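Local coordinates for predicted metal-dependent hydrolase of the TIM-barrel fold (Lactobacillus casei, PDB 2QPX), which binds two zinc ions in a TIM-barrel of the amidohydrolase kind and is probably a metal-dependent hydrolase whose substrate is not known, at residues D3-F8 with Q351-I356; P13-H18 with E97-T102; A171-L176 with E198-S203. All coordinates share one frame; numbering follows the deposited sequence. Where two conformers were deposited one is given.

Contact 2 lies nearest the middle of the chain, its centre about 8 Å from the chain's centre, where strands 14-19 and 95-101 run side by side in a parallel sheet, the first leading to a zinc ligand. Contact 1, about 22 Å from contact 2 between centres, packs helix 6-11, just before strand 14-19, on the last helix, 349-367. Contact 3 joins helix 170-173 to the loop before helix 204-221, its centre about 25 Å from contact 2 and 41 Å from contact 1. Along the sequence, contact 2 closes before contact 3 opens, and contact 1 spans both. Contacts 2 and 3 each bring a residue to the zinc ions, His-18 as ligand and Tyr-172 beside them; contact 1 is packing away from that site.

Contact 1: D3-F8 with Q351-I356; sequences DDLSEF and QKKAWI. With EDO (1,2-ethanediol), chain M; EDO (1,2-ethanediol), chain E.
Contact 1 is a partly buried packing of the N-terminal segment 3-8 on helix 349-367, made of an apolar and aromatic patch with a salt bridge at one end. It joins the N-terminal segment to the last helix of the chain, away from the zinc site. The evidence for close aromatic packing is the Phe-8 ring, which has the extended Lys-353 chain across one face: Lys-353 CG stands 3.7 Å from the ring centroid and only 6° off its normal, a CH-pi contact. With chi1 at 178°, Phe-8 CG lies opposite its own backbone N and the ring extends to the helix. Ile-356 comes to the ring edge instead, its CG2 3.7 Å from Phe-8 CE2. The other Ile-356 branch ends on Leu-5, Ile-356 CD1 lying 4.0 Å from Leu-5 CD1. Leu-5 CD2 in turn lies 4.0 Å from Lys-353 CG. Were Phe-8 replaced by an alanine, the methylenes of Lys-353 would probably lose their aromatic face and a gap open beside Ile-356 CG2.

At the polar end, the straight Lys-352 chain carries NZ to Asp-3 OD2 at 2.8 Å, on the anti lone pair of that oxygen. The same NZ also bonds to the carbonyls of Gly-1 and Phe-341, so this buried ammonium has backbone partners besides the carboxylate. Asp-4, just before the helix that starts at Ser-6, caps it, its OD1 accepting from Ser-6 N at 3.1 Å, from above the carboxylate plane. The two lysines thus have different roles: Lys-352 brings a buried charge to Asp-3 and main-chain oxygens, whereas Lys-353 contributes its aliphatic methylenes to the Phe-8 face.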
loop_
_atom_site.group_PDB
_atom_site.type_symbol
_atom_site.label_atom_id
_atom_site.label_comp_id
_atom_site.label_asym_id
_atom_site.label_seq_id
_atom_site.Cartn_x
_atom_site.Cartn_y
_atom_site.Cartn_z
ATOM N N ASP A 3 16.521 -19.050 -15.139
ATOM C CA ASP A 3 17.906 -18.781 -15.408
ATOM C C ASP A 3 18.643 -18.682 -14.096
ATOM O O ASP A 3 18.025 -18.772 -13.034
ATOM C CB ASP A 3 18.007 -17.519 -16.231
ATOM C CG ASP A 3 17.475 -17.716 -17.654
ATOM O OD1 ASP A 3 18.153 -18.395 -18.445
ATOM O OD2 ASP A 3 16.398 -17.186 -18.004
ATOM N N ASP A 4 19.964 -18.569 -14.169
ATOM C CA ASP A 4 20.757 -18.252 -12.992
ATOM C C ASP A 4 21.668 -17.105 -13.309
ATOM O O ASP A 4 22.763 -17.248 -13.856
ATOM C CB ASP A 4 21.586 -19.373 -12.389
ATOM C CG ASP A 4 22.217 -18.923 -11.033
ATOM O OD1 ASP A 4 21.915 -17.780 -10.518
ATOM O OD2 ASP A 4 22.979 -19.685 -10.470
ATOM N N LEU A 5 21.198 -15.940 -12.913
ATOM C CA LEU A 5 21.848 -14.702 -13.254
ATOM C C LEU A 5 22.874 -14.209 -12.244
ATOM O O LEU A 5 23.431 -13.128 -12.429
ATOM C CB LEU A 5 20.735 -13.646 -13.432
ATOM C CG LEU A 5 20.072 -13.848 -14.799
ATOM C CD1 LEU A 5 18.661 -13.343 -14.817
ATOM C CD2 LEU A 5 20.919 -13.204 -15.889
ATOM N N SER A 6 23.131 -14.968 -11.179
ATOM C CA SER A 6 24.026 -14.515 -10.105
ATOM C C SER A 6 25.388 -14.067 -10.639
ATOM O O SER A 6 25.872 -12.993 -10.316
ATOM C CB SER A 6 24.201 -15.610 -9.037
ATOM O OG SER A 6 24.731 -15.081 -7.832
ATOM N N GLU A 7 26.028 -14.906 -11.446
ATOM C CA GLU A 7 27.372 -14.567 -11.916
ATOM C C GLU A 7 27.367 -13.333 -12.838
ATOM O O GLU A 7 28.218 -12.457 -12.740
ATOM C CB GLU A 7 27.968 -15.829 -12.558
ATOM C CG GLU A 7 29.222 -15.676 -13.339
ATOM C CD GLU A 7 29.646 -17.036 -13.902
ATOM O OE1 GLU A 7 29.859 -17.959 -13.080
ATOM O OE2 GLU A 7 29.712 -17.183 -15.149
ATOM N N PHE A 8 26.351 -13.242 -13.692
ATOM C CA PHE A 8 26.166 -12.081 -14.542
ATOM C C PHE A 8 26.001 -10.791 -13.723
ATOM O O PHE A 8 26.665 -9.794 -13.974
ATOM C CB PHE A 8 24.939 -12.241 -15.448
ATOM C CG PHE A 8 24.693 -11.034 -16.310
ATOM C CD1 PHE A 8 25.476 -10.796 -17.419
ATOM C CD2 PHE A 8 23.714 -10.095 -15.997
ATOM C CE1 PHE A 8 25.311 -9.688 -18.211
ATOM C CE2 PHE A 8 23.550 -8.969 -16.814
ATOM C CZ PHE A 8 24.337 -8.748 -17.888
ATOM N N GLN A 351 17.252 -10.967 -23.007
ATOM C CA GLN A 351 16.370 -9.841 -22.610
ATOM C C GLN A 351 16.525 -9.529 -21.130
ATOM O O GLN A 351 16.543 -8.341 -20.724
ATOM C CB GLN A 351 14.921 -10.164 -22.967
ATOM C CG GLN A 351 13.936 -9.037 -22.641
ATOM C CD GLN A 351 14.212 -7.801 -23.393
ATOM O OE1 GLN A 351 13.765 -7.638 -24.560
ATOM N NE2 GLN A 351 14.926 -6.862 -22.748
ATOM N N LYS A 352 16.625 -10.579 -20.318
ATOM C CA LYS A 352 16.901 -10.389 -18.893
ATOM C C LYS A 352 18.197 -9.583 -18.671
ATOM O O LYS A 352 18.241 -8.624 -17.881
ATOM C CB LYS A 352 16.901 -11.730 -18.157
ATOM C CG LYS A 352 15.566 -12.490 -18.196
ATOM C CD LYS A 352 15.633 -13.876 -17.521
ATOM C CE LYS A 352 14.333 -14.604 -17.541
ATOM N NZ LYS A 352 14.363 -15.867 -16.700
ATOM N N LYS A 353 19.273 -9.969 -19.341
ATOM C CA LYS A 353 20.544 -9.281 -19.242
ATOM C C LYS A 353 20.471 -7.829 -19.747
ATOM O O LYS A 353 21.050 -6.908 -19.118
ATOM C CB LYS A 353 21.659 -10.062 -19.980
ATOM C CG LYS A 353 21.970 -11.417 -19.344
ATOM C CD LYS A 353 23.045 -12.141 -20.191
ATOM C CE LYS A 353 23.532 -13.388 -19.507
ATOM N NZ LYS A 353 24.471 -14.108 -20.481
ATOM N N ALA A 354 19.724 -7.611 -20.832
ATOM C CA ALA A 354 19.521 -6.253 -21.393
ATOM C C ALA A 354 18.825 -5.350 -20.366
ATOM O O ALA A 354 19.252 -4.227 -20.137
ATOM C CB ALA A 354 18.698 -6.304 -22.684
ATOM N N TRP A 355 17.807 -5.888 -19.699
ATOM C CA TRP A 355 17.080 -5.123 -18.690
ATOM C C TRP A 355 17.924 -4.857 -17.448
ATOM O O TRP A 355 17.934 -3.721 -16.905
ATOM C CB TRP A 355 15.777 -5.827 -18.365
ATOM C CG TRP A 355 14.695 -5.645 -19.414
ATOM C CD1 TRP A 355 14.589 -4.629 -20.310
ATOM C CD2 TRP A 355 13.535 -6.447 -19.571
ATOM N NE1 TRP A 355 13.416 -4.750 -21.029
ATOM C CE2 TRP A 355 12.737 -5.842 -20.579
ATOM C CE3 TRP A 355 13.061 -7.594 -18.937
ATOM C CZ2 TRP A 355 11.538 -6.383 -21.003
ATOM C CZ3 TRP A 355 11.844 -8.135 -19.373
ATOM C CH2 TRP A 355 11.097 -7.504 -20.367
ATOM N N ILE A 356 18.680 -5.869 -17.005
ATOM C CA ILE A 356 19.591 -5.686 -15.862
ATOM C C ILE A 356 20.639 -4.584 -16.172
ATOM O O ILE A 356 20.899 -3.696 -15.338
ATOM C CB ILE A 356 20.229 -7.066 -15.458
ATOM C CG1 ILE A 356 19.186 -7.948 -14.787
ATOM C CG2 ILE A 356 21.510 -6.837 -14.592
ATOM C CD1 ILE A 356 19.544 -9.468 -14.731
HETATM C C1 EDO M . 24.733 -10.801 -7.609
HETATM O O1 EDO M . 24.875 -12.218 -7.542
HETATM C C2 EDO M . 24.417 -10.389 -6.195
HETATM O O2 EDO M . 23.310 -11.167 -5.743
HETATM C C1 EDO E . 11.181 -4.942 -27.012
HETATM O O1 EDO E . 11.215 -3.759 -27.783
HETATM C C2 EDO E . 12.389 -4.827 -26.075
HETATM O O2 EDO E . 12.078 -5.439 -24.832
#

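Contact 2: P13-H18 with E97-T102; sequences PLLDHH and ELLIDT. With ZN (zinc ion), chain B.
Strands 14-17 and 97-101 run parallel, their axes 4° apart and 5.0 Å away at closest approach, with Leu-15 paired to Glu-97 and Asp-16 to Leu-98. Asp-16 bonds through both backbone polar atoms: its N donates to Glu-97 O at 3.0 Å, and its O accepts from Leu-99 N at 2.9 Å. Leu-15 and Glu-97 lie side by side on one face of the sheet, with Glu-97 OE1 3.7 Å from Leu-15 CG; Leu-15 CD2 also meets Leu-99 CG at 3.9 Å. The other face has Asp-16 CB against Leu-98 CD2.

The pairing belongs to the parallel sheet of the TIM-barrel, and the chain leads from strand 14-17 into the zinc site at His-18, as in the amidohydrolase family. His-18 NE2 binds the zinc ion at 2.1 Å; His-20, Asp-318 and the carboxylated Lys-167 are further ligands, while Gln-226 OE1 bonds to His-18 ND1. With CG opposite the backbone N (chi1 176°), the imidazole runs alongside Asp-101. Asp-101 OD2 sits at the ring edge, 3.6 Å from His-18 CE1, with carboxylate and ring planes 52° apart. That oxygen salt-bridges Arg-129 and hydrogen-bonds to NZ of carboxylated Lys-167; OD1 accepts from Gly-103 N.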
loop_
_atom_site.group_PDB
_atom_site.type_symbol
_atom_site.label_atom_id
_atom_site.label_comp_id
_atom_site.label_asym_id
_atom_site.label_seq_id
_atom_site.Cartn_x
_atom_site.Cartn_y
_atom_site.Cartn_z
ATOM N N PRO A 13 28.270 -3.434 -13.994
ATOM C CA PRO A 13 28.633 -2.152 -13.388
ATOM C C PRO A 13 27.422 -1.352 -12.878
ATOM O O PRO A 13 26.291 -1.554 -13.329
ATOM C CB PRO A 13 29.312 -1.407 -14.524
ATOM C CG PRO A 13 28.969 -2.132 -15.735
ATOM C CD PRO A 13 28.517 -3.458 -15.452
ATOM N N LEU A 14 27.698 -0.466 -11.933
ATOM C CA LEU A 14 26.651 0.408 -11.344
ATOM C C LEU A 14 26.989 1.845 -11.577
ATOM O O LEU A 14 28.103 2.280 -11.274
ATOM C CB LEU A 14 26.534 0.161 -9.819
ATOM C CG LEU A 14 26.129 -1.248 -9.381
ATOM C CD1 LEU A 14 26.343 -1.417 -7.868
ATOM C CD2 LEU A 14 24.665 -1.587 -9.798
ATOM N N LEU A 15 26.012 2.598 -12.083
ATOM C CA LEU A 15 26.112 4.057 -12.137
ATOM C C LEU A 15 25.164 4.535 -11.044
ATOM O O LEU A 15 23.946 4.396 -11.183
ATOM C CB LEU A 15 25.722 4.598 -13.509
ATOM C CG LEU A 15 26.165 6.028 -13.834
ATOM C CD1 LEU A 15 25.778 6.436 -15.283
ATOM C CD2 LEU A 15 25.667 7.109 -12.790
ATOM N N ASP A 16 25.739 5.046 -9.960
ATOM C CA ASP A 16 24.933 5.457 -8.804
ATOM C C ASP A 16 24.469 6.887 -9.080
ATOM O O ASP A 16 25.186 7.853 -8.809
ATOM C CB ASP A 16 25.750 5.396 -7.513
ATOM C CG ASP A 16 24.893 5.403 -6.254
ATOM O OD1 ASP A 16 23.707 5.816 -6.331
ATOM O OD2 ASP A 16 25.464 5.035 -5.181
ATOM N N HIS A 17 23.239 6.999 -9.589
ATOM C CA HIS A 17 22.777 8.289 -10.144
ATOM C C HIS A 17 22.353 9.308 -9.081
ATOM O O HIS A 17 22.146 10.476 -9.422
ATOM C CB HIS A 17 21.684 8.102 -11.217
ATOM C CG HIS A 17 20.330 8.032 -10.630
ATOM N ND1 HIS A 17 19.476 9.116 -10.624
ATOM C CD2 HIS A 17 19.717 7.042 -9.928
ATOM C CE1 HIS A 17 18.412 8.800 -9.903
ATOM N NE2 HIS A 17 18.516 7.545 -9.482
ATOM N N HIS A 18 22.212 8.872 -7.831
ATOM C CA HIS A 18 21.889 9.767 -6.749
ATOM C C HIS A 18 22.493 9.275 -5.446
ATOM O O HIS A 18 22.033 8.268 -4.886
ATOM C CB HIS A 18 20.377 9.927 -6.578
ATOM C CG HIS A 18 20.042 10.784 -5.403
ATOM N ND1 HIS A 18 20.058 12.161 -5.452
ATOM C CD2 HIS A 18 19.761 10.453 -4.126
ATOM C CE1 HIS A 18 19.768 12.643 -4.249
ATOM N NE2 HIS A 18 19.607 11.627 -3.421
ATOM N N GLU A 97 30.572 5.025 -11.359
ATOM C CA GLU A 97 30.434 6.488 -11.271
ATOM C C GLU A 97 29.468 6.817 -10.143
ATOM O O GLU A 97 28.529 6.065 -9.936
ATOM C CB GLU A 97 29.949 7.089 -12.590
ATOM C CG GLU A 97 30.063 8.606 -12.643
ATOM C CD GLU A 97 29.586 9.220 -13.910
ATOM O OE1 GLU A 97 28.692 8.638 -14.552
ATOM O OE2 GLU A 97 30.127 10.307 -14.249
ATOM N N LEU A 98 29.713 7.937 -9.463
ATOM C CA LEU A 98 28.808 8.504 -8.480
ATOM C C LEU A 98 28.353 9.870 -8.928
ATOM O O LEU A 98 29.175 10.709 -9.283
ATOM C CB LEU A 98 29.505 8.660 -7.143
ATOM C CG LEU A 98 30.185 7.403 -6.539
ATOM C CD1 LEU A 98 30.770 7.772 -5.150
ATOM C CD2 LEU A 98 29.323 6.138 -6.556
ATOM N N LEU A 99 27.038 10.115 -8.868
ATOM C CA LEU A 99 26.498 11.459 -9.051
ATOM C C LEU A 99 25.990 11.935 -7.686
ATOM O O LEU A 99 24.994 11.424 -7.174
ATOM C CB LEU A 99 25.387 11.483 -10.107
ATOM C CG LEU A 99 25.634 10.720 -11.415
ATOM C CD1 LEU A 99 24.484 10.929 -12.422
ATOM C CD2 LEU A 99 26.972 11.124 -12.014
ATOM N N ILE A 100 26.695 12.896 -7.100
ATOM C CA ILE A 100 26.473 13.354 -5.740
ATOM C C ILE A 100 25.636 14.650 -5.733
ATOM O O ILE A 100 25.980 15.654 -6.369
ATOM C CB ILE A 100 27.778 13.608 -4.989
ATOM C CG1 ILE A 100 28.454 12.242 -4.683
ATOM C CG2 ILE A 100 27.546 14.439 -3.724
ATOM C CD1 ILE A 100 29.782 12.293 -3.948
ATOM N N ASP A 101 24.515 14.581 -5.018
ATOM C CA ASP A 101 23.702 15.750 -4.693
ATOM C C ASP A 101 24.481 16.549 -3.642
ATOM O O ASP A 101 24.583 16.154 -2.478
ATOM C CB ASP A 101 22.338 15.284 -4.175
ATOM C CG ASP A 101 21.518 16.392 -3.526
ATOM O OD1 ASP A 101 21.906 17.567 -3.436
ATOM O OD2 ASP A 101 20.442 15.984 -3.077
ATOM N N THR A 102 25.057 17.671 -4.049
ATOM C CA THR A 102 25.993 18.373 -3.199
ATOM C C THR A 102 25.272 19.299 -2.180
ATOM O O THR A 102 25.928 20.017 -1.432
ATOM C CB THR A 102 26.993 19.186 -4.038
ATOM O OG1 THR A 102 26.267 20.104 -4.862
ATOM C CG2 THR A 102 27.876 18.305 -4.898
HETATM ZN ZN ZN B . 19.431 11.840 -1.332
HETATM O O HOH W 1 18.056 11.528 0.184
#

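Contact 3: A171-L176 with E198-S203; sequences AYRVGL and EKRLTS
The guanidinium groups of Arg-173 and Arg-200 cross with their planes 49° apart. Over the centre of the Arg-173 group lies Arg-200 CG, 3.7 Å above the plane. One face of the Arg-200 group is met by Arg-173 CD, 3.5 Å above it and displaced toward the rim. Arg-200 has two conformers, and this stacking belongs to the one described, so it may not be constant. At the edge of the Arg-173 group, near its plane, is Leu-201 O, which accepts a hydrogen bond from Arg-173 NH1 at 2.9 Å with an N-H...O angle of 157°. The bend of Arg-173 at chi2 (-70°) helps to turn its end along the 198-203 segment, so that CG and CD also pass close to the same carbonyl.

Val-174 CG1 packs 3.2 Å from the carbonyl oxygen Thr-202 O, a close methyl-to-oxygen contact. A water bridges the backbones, donating to Arg-173 O at 3.0 Å and to Thr-202 O at 2.7 Å.

The contact lies at the surface, joining the weakly bonded helical turn about 171-173 to the loop that leads into helix 204-221, where Ser-203 is the N-cap, its OG bonded to Leu-206 N. Tyr-172, whose side chain is close to zinc ligand His-228, places the first segment beside the metal site.

In the same conformer Arg-173 NE and Arg-200 NH1, two donors, approach to 3.1 Å without a hydrogen bond. Glu-135 OE2 makes a salt bridge with Arg-173 NH1 and also accepts from Leu-201 N; it would probably offset the charge of Arg-173 and so ease the approach of Arg-200.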
loop_
_atom_site.group_PDB
_atom_site.type_symbol
_atom_site.label_atom_id
_atom_site.label_comp_id
_atom_site.label_asym_id
_atom_site.label_seq_id
_atom_site.Cartn_x
_atom_site.Cartn_y
_atom_site.Cartn_z
ATOM N N ALA A 171 9.713 17.631 -1.349
ATOM C CA ALA A 171 8.966 16.674 -0.523
ATOM C C ALA A 171 9.270 16.858 0.960
ATOM O O ALA A 171 8.381 16.668 1.804
ATOM C CB ALA A 171 9.271 15.234 -0.956
ATOM N N TYR A 172 10.507 17.210 1.296
ATOM C CA TYR A 172 10.922 17.381 2.706
ATOM C C TYR A 172 10.389 18.720 3.301
ATOM O O TYR A 172 10.338 18.882 4.542
ATOM C CB TYR A 172 12.449 17.430 2.832
ATOM C CG TYR A 172 13.237 16.147 2.620
ATOM C CD1 TYR A 172 13.248 15.152 3.562
ATOM C CD2 TYR A 172 14.049 15.996 1.515
ATOM C CE1 TYR A 172 14.022 14.010 3.403
ATOM C CE2 TYR A 172 14.835 14.870 1.336
ATOM C CZ TYR A 172 14.817 13.880 2.271
ATOM O OH TYR A 172 15.644 12.772 2.036
ATOM N N ARG A 173 10.041 19.683 2.452
ATOM C CA ARG A 173 9.747 21.047 2.893
ATOM C C ARG A 173 8.247 21.328 2.855
ATOM O O ARG A 173 7.681 21.892 3.812
ATOM C CB ARG A 173 10.512 22.074 2.063
ATOM C CG ARG A 173 12.043 21.909 2.083
ATOM C CD ARG A 173 12.579 22.261 3.409
ATOM N NE ARG A 173 13.998 21.959 3.562
ATOM C CZ ARG A 173 14.997 22.733 3.184
ATOM N NH1 ARG A 173 14.802 23.883 2.543
ATOM N NH2 ARG A 173 16.239 22.346 3.459
ATOM N N VAL A 174 7.624 20.964 1.744
ATOM C CA VAL A 174 6.249 21.358 1.417
ATOM C C VAL A 174 5.378 20.258 0.825
ATOM O O VAL A 174 4.170 20.451 0.629
ATOM C CB VAL A 174 6.255 22.574 0.470
ATOM C CG1 VAL A 174 6.887 23.807 1.163
ATOM C CG2 VAL A 174 6.988 22.280 -0.855
ATOM N N GLY A 175 5.963 19.116 0.489
ATOM C CA GLY A 175 5.222 18.055 -0.103
ATOM C C GLY A 175 5.228 18.150 -1.625
ATOM O O GLY A 175 5.861 19.049 -2.216
ATOM N N LEU A 176 4.513 17.222 -2.252
ATOM C CA LEU A 176 4.584 17.025 -3.695
ATOM C C LEU A 176 3.309 17.365 -4.479
ATOM O O LEU A 176 3.215 17.056 -5.663
ATOM C CB LEU A 176 5.032 15.598 -4.048
ATOM C CG LEU A 176 6.466 15.230 -3.648
ATOM C CD1 LEU A 176 6.682 13.737 -3.934
ATOM C CD2 LEU A 176 7.437 16.136 -4.408
ATOM N N GLU A 198 14.751 32.978 8.982
ATOM C CA GLU A 198 15.102 31.577 8.837
ATOM C C GLU A 198 15.715 31.344 7.465
ATOM O O GLU A 198 15.130 31.715 6.462
ATOM C CB GLU A 198 13.855 30.713 8.992
ATOM C CG GLU A 198 13.125 30.850 10.341
ATOM C CD GLU A 198 13.964 30.386 11.529
ATOM O OE1 GLU A 198 14.776 29.444 11.374
ATOM O OE2 GLU A 198 13.806 30.963 12.626
ATOM N N LYS A 199 16.882 30.707 7.405
ATOM C CA LYS A 199 17.528 30.475 6.146
ATOM C C LYS A 199 16.781 29.431 5.312
ATOM O O LYS A 199 16.628 29.595 4.089
ATOM C CB LYS A 199 18.984 30.015 6.305
ATOM C CG LYS A 199 19.695 29.941 4.949
ATOM C CD LYS A 199 21.159 29.536 5.012
ATOM C CE LYS A 199 21.768 29.494 3.648
ATOM N NZ LYS A 199 23.211 29.046 3.701
ATOM N N ARG A 200 16.291 28.398 5.973
ATOM C CA ARG A 200 15.614 27.261 5.338
ATOM C C ARG A 200 14.431 27.716 4.468
ATOM O O ARG A 200 13.553 28.410 4.959
ATOM C CB ARG A 200 15.101 26.361 6.467
ATOM C CG ARG A 200 14.626 24.971 6.127
ATOM C CD ARG A 200 14.409 24.163 7.439
ATOM N NE ARG A 200 13.110 23.498 7.455
ATOM C CZ ARG A 200 12.877 22.250 7.070
ATOM N NH1 ARG A 200 13.860 21.463 6.643
ATOM N NH2 ARG A 200 11.640 21.780 7.107
ATOM N N LEU A 201 14.400 27.294 3.210
ATOM C CA LEU A 201 13.275 27.582 2.304
ATOM C C LEU A 201 12.118 26.580 2.582
ATOM O O LEU A 201 12.266 25.380 2.388
ATOM C CB LEU A 201 13.723 27.482 0.856
ATOM C CG LEU A 201 12.657 27.659 -0.215
ATOM C CD1 LEU A 201 11.866 28.986 -0.004
ATOM C CD2 LEU A 201 13.285 27.546 -1.592
ATOM N N THR A 202 10.999 27.096 3.071
ATOM C CA THR A 202 9.830 26.313 3.456
ATOM C C THR A 202 8.518 26.845 2.865
ATOM O O THR A 202 7.460 26.281 3.126
ATOM C CB THR A 202 9.695 26.231 4.994
ATOM O OG1 THR A 202 9.451 27.543 5.534
ATOM C CG2 THR A 202 10.966 25.579 5.622
ATOM N N SER A 203 8.594 27.893 2.055
ATOM C CA SER A 203 7.387 28.516 1.475
ATOM C C SER A 203 6.869 27.683 0.278
ATOM O O SER A 203 7.566 27.590 -0.742
ATOM C CB SER A 203 7.739 29.890 0.928
ATOM O OG SER A 203 6.652 30.439 0.181
HETATM O O HOH W 2 6.273 24.430 4.695
#